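Local atomic coordinates of predicted protein (Acinetobacter sp. RUH2624, PDB entry 4MEA), a protein that hydrolyses epoxides as a secreted, Cif-type virulence factor of the alpha/beta hydrolase fold. Residues K48-E53 against A89-G94. Sequence-based numbering, arbitrary orientation.
Sequences KLHYVE and AIDLPG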
ATOM      1  N   LYS A  48      30.818  -1.726   2.239  1.00 16.55           N
ATOM      2  CA  LYS A  48      31.305  -1.305   3.547  1.00 14.47           C
ATOM      3  C   LYS A  48      30.177  -1.316   4.582  1.00 20.91           C
ATOM      4  O   LYS A  48      29.245  -0.497   4.524  1.00 15.69           O
ATOM      5  CB  LYS A  48      31.964   0.076   3.484  1.00 11.69           C
ATOM      6  CG  LYS A  48      32.743   0.411   4.762  1.00 18.64           C
ATOM      7  CD  LYS A  48      33.495   1.724   4.646  1.00 27.64           C
ATOM      8  CE  LYS A  48      34.670   1.604   3.685  1.00 32.60           C
ATOM      9  NZ  LYS A  48      35.493   2.847   3.694  1.00 34.26           N
ATOM     10  N   LEU A  49      30.259  -2.253   5.519  1.00 11.79           N
ATOM     11  CA  LEU A  49      29.253  -2.356   6.573  1.00  8.19           C
ATOM     12  C   LEU A  49      29.689  -1.618   7.835  1.00 18.92           C
ATOM     13  O   LEU A  49      30.860  -1.666   8.233  1.00 14.72           O
ATOM     14  CB  LEU A  49      28.978  -3.824   6.917  1.00 11.04           C
ATOM     15  CG  LEU A  49      28.506  -4.773   5.813  1.00 16.33           C
ATOM     16  CD1 LEU A  49      28.514  -6.192   6.344  1.00 16.41           C
ATOM     17  CD2 LEU A  49      27.120  -4.404   5.299  1.00 16.18           C
ATOM     18  N   HIS A  50      28.742  -0.920   8.452  1.00 13.52           N
ATOM     19  CA  HIS A  50      28.963  -0.351   9.776  1.00 13.21           C
ATOM     20  C   HIS A  50      28.445  -1.327  10.829  1.00 14.99           C
ATOM     21  O   HIS A  50      27.406  -1.967  10.649  1.00 11.22           O
ATOM     22  CB  HIS A  50      28.262   1.006   9.910  1.00 15.86           C
ATOM     23  CG  HIS A  50      28.256   1.553  11.307  1.00 15.35           C
ATOM     24  ND1 HIS A  50      27.101   1.693  12.047  1.00 11.81           N
ATOM     25  CD2 HIS A  50      29.264   2.000  12.096  1.00  9.91           C
ATOM     26  CE1 HIS A  50      27.396   2.203  13.230  1.00 17.02           C
ATOM     27  NE2 HIS A  50      28.704   2.395  13.286  1.00 17.12           N
ATOM     28  N   TYR A  51      29.174  -1.457  11.927  1.00 11.01           N
ATOM     29  CA  TYR A  51      28.673  -2.243  13.038  1.00 10.56           C
ATOM     30  C   TYR A  51      29.155  -1.654  14.347  1.00 13.69           C
ATOM     31  O   TYR A  51      30.054  -0.810  14.370  1.00 14.58           O
ATOM     32  CB  TYR A  51      29.092  -3.710  12.909  1.00 12.55           C
ATOM     33  CG  TYR A  51      30.587  -3.976  13.021  1.00 11.65           C
ATOM     34  CD1 TYR A  51      31.144  -4.435  14.215  1.00 15.35           C
ATOM     35  CD2 TYR A  51      31.433  -3.792  11.933  1.00 14.27           C
ATOM     36  CE1 TYR A  51      32.513  -4.693  14.326  1.00 13.81           C
ATOM     37  CE2 TYR A  51      32.808  -4.040  12.034  1.00 14.52           C
ATOM     38  CZ  TYR A  51      33.332  -4.498  13.232  1.00 19.67           C
ATOM     39  OH  TYR A  51      34.679  -4.750  13.344  1.00 18.13           O
ATOM     40  N   VAL A  52      28.544  -2.113  15.427  1.00 13.71           N
ATOM     41  CA  VAL A  52      28.898  -1.713  16.774  1.00 13.19           C
ATOM     42  C   VAL A  52      29.074  -2.991  17.573  1.00 15.48           C
ATOM     43  O   VAL A  52      28.272  -3.918  17.455  1.00 12.35           O
ATOM     44  CB  VAL A  52      27.775  -0.844  17.394  1.00 16.59           C
ATOM     45  CG1 VAL A  52      28.050  -0.557  18.863  1.00 10.62           C
ATOM     46  CG2 VAL A  52      27.618   0.447  16.598  1.00  9.33           C
ATOM     47  N   GLU A  53      30.133  -3.057  18.373  1.00 11.38           N
ATOM     48  CA  GLU A  53      30.384  -4.252  19.165  1.00 16.40           C
ATOM     49  C   GLU A  53      30.798  -3.913  20.589  1.00 13.22           C
ATOM     50  O   GLU A  53      31.242  -2.804  20.881  1.00 17.00           O
ATOM     51  CB  GLU A  53      31.450  -5.131  18.501  1.00 25.16           C
ATOM     52  CG  GLU A  53      32.842  -4.540  18.555  1.00 31.52           C
ATOM     53  CD  GLU A  53      33.871  -5.371  17.804  1.00 35.67           C
ATOM     54  OE1 GLU A  53      34.960  -4.833  17.523  1.00 36.30           O
ATOM     55  OE2 GLU A  53      33.596  -6.551  17.493  1.00 32.13           O
ATOM     56  N   ALA A  89      26.207  -5.683  16.583  1.00  5.56           N
ATOM     57  CA  ALA A  89      25.019  -5.235  15.862  1.00  8.62           C
ATOM     58  C   ALA A  89      25.461  -4.560  14.574  1.00  9.69           C
ATOM     59  O   ALA A  89      26.213  -3.583  14.596  1.00 13.84           O
ATOM     60  CB  ALA A  89      24.180  -4.286  16.722  1.00  8.36           C
ATOM     61  N   ILE A  90      25.005  -5.104  13.450  1.00 10.01           N
ATOM     62  CA  ILE A  90      25.437  -4.649  12.138  1.00 12.75           C
ATOM     63  C   ILE A  90      24.317  -3.895  11.432  1.00 14.33           C
ATOM     64  O   ILE A  90      23.159  -4.327  11.457  1.00  9.99           O
ATOM     65  CB  ILE A  90      25.843  -5.859  11.258  1.00 13.22           C
ATOM     66  CG1 ILE A  90      26.914  -6.699  11.964  1.00 14.21           C
ATOM     67  CG2 ILE A  90      26.308  -5.392   9.875  1.00  9.59           C
ATOM     68  CD1 ILE A  90      27.136  -8.075  11.321  1.00  7.33           C
ATOM     69  N   ASP A  91      24.664  -2.773  10.802  1.00 11.74           N
ATOM     70  CA  ASP A  91      23.741  -2.057   9.925  1.00 12.99           C
ATOM     71  C   ASP A  91      23.555  -2.825   8.613  1.00 15.48           C
ATOM     72  O   ASP A  91      24.535  -3.130   7.929  1.00  9.95           O
ATOM     73  CB  ASP A  91      24.271  -0.654   9.604  1.00  8.66           C
ATOM     74  CG  ASP A  91      24.098   0.313  10.752  1.00 11.62           C
ATOM     75  OD1 ASP A  91      23.324  -0.008  11.683  1.00  9.79           O
ATOM     76  OD2 ASP A  91      24.721   1.403  10.714  1.00 13.84           O
ATOM     77  N   LEU A  92      22.308  -3.136   8.262  1.00 10.10           N
ATOM     78  CA  LEU A  92      22.029  -3.848   7.005  1.00  9.33           C
ATOM     79  C   LEU A  92      22.653  -3.132   5.821  1.00  7.21           C
ATOM     80  O   LEU A  92      22.711  -1.898   5.788  1.00 10.65           O
ATOM     81  CB  LEU A  92      20.521  -3.962   6.764  1.00  5.06           C
ATOM     82  CG  LEU A  92      19.751  -5.064   7.493  1.00 10.31           C
ATOM     83  CD1 LEU A  92      18.238  -4.933   7.223  1.00  8.12           C
ATOM     84  CD2 LEU A  92      20.265  -6.439   7.058  1.00  9.32           C
ATOM     85  N   PRO A  93      23.094  -3.900   4.821  1.00  9.92           N
ATOM     86  CA  PRO A  93      23.625  -3.285   3.601  1.00 13.10           C
ATOM     87  C   PRO A  93      22.716  -2.144   3.119  1.00 12.97           C
ATOM     88  O   PRO A  93      21.501  -2.324   2.980  1.00 11.85           O
ATOM     89  CB  PRO A  93      23.618  -4.443   2.602  1.00  8.49           C
ATOM     90  CG  PRO A  93      23.813  -5.670   3.461  1.00 13.98           C
ATOM     91  CD  PRO A  93      23.028  -5.370   4.732  1.00  9.34           C
ATOM     92  N   GLY A  94      23.310  -0.977   2.885  1.00  9.07           N
ATOM     93  CA  GLY A  94      22.575   0.182   2.411  1.00  7.08           C
ATOM     94  C   GLY A  94      21.967   1.058   3.493  1.00  8.08           C
ATOM     95  O   GLY A  94      21.743   2.249   3.272  1.00 10.58           O
TER
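H50 and D91 are gripped together twice. The amide N of D91 donates a hydrogen bond to the carbonyl O of H50 at 2.9 Å, and beside this bond ND1 of the imidazole donates to OD2 of the D91 carboxylate at 2.7 Å, with an N-H...O angle of 159°. The oxygen sits at the ring edge, close to the imidazole plane, but ND1 comes at it from well above the carboxylate plane; the two flat groups are turned 48° from each other. With CG swung anti to the backbone N (chi1 171°), the H50 ring reaches over to the carboxylate.

Further along, V52 and A89 form an antiparallel hydrogen-bonded pair: V52 N reaches A89 O, and A89 N reaches V52 O, both at 2.9 Å. Between these bonds and the H50-D91 pair, Y51 and I90 make a non-hydrogen-bonded pair, with Y51 CB 3.8 Å from I90 CG1. This is an antiparallel step at one end of the central sheet of the alpha/beta hydrolase fold: strand 47-54, between 37-44 and 87-90, runs antiparallel to 87-90, the first strand of the parallel set that goes on through 61-64. The bonding runs on to D91, past the end of strand 87-90; L49 packs CD2 4.0 Å from P93 CG, and CD1 packs 4.2 Å from I90 CG2.

Outside this first shell, W71 N bonds OD1 of D91 and Q97 N adds a second bond to OD2, making three on the buried carboxylate. S39 OG hydrogen-bonds the other ring nitrogen, NE2; with both nitrogens engaged, the ring's rotation should be fixed. Helix 108-123 covers L49, Y51 and I90.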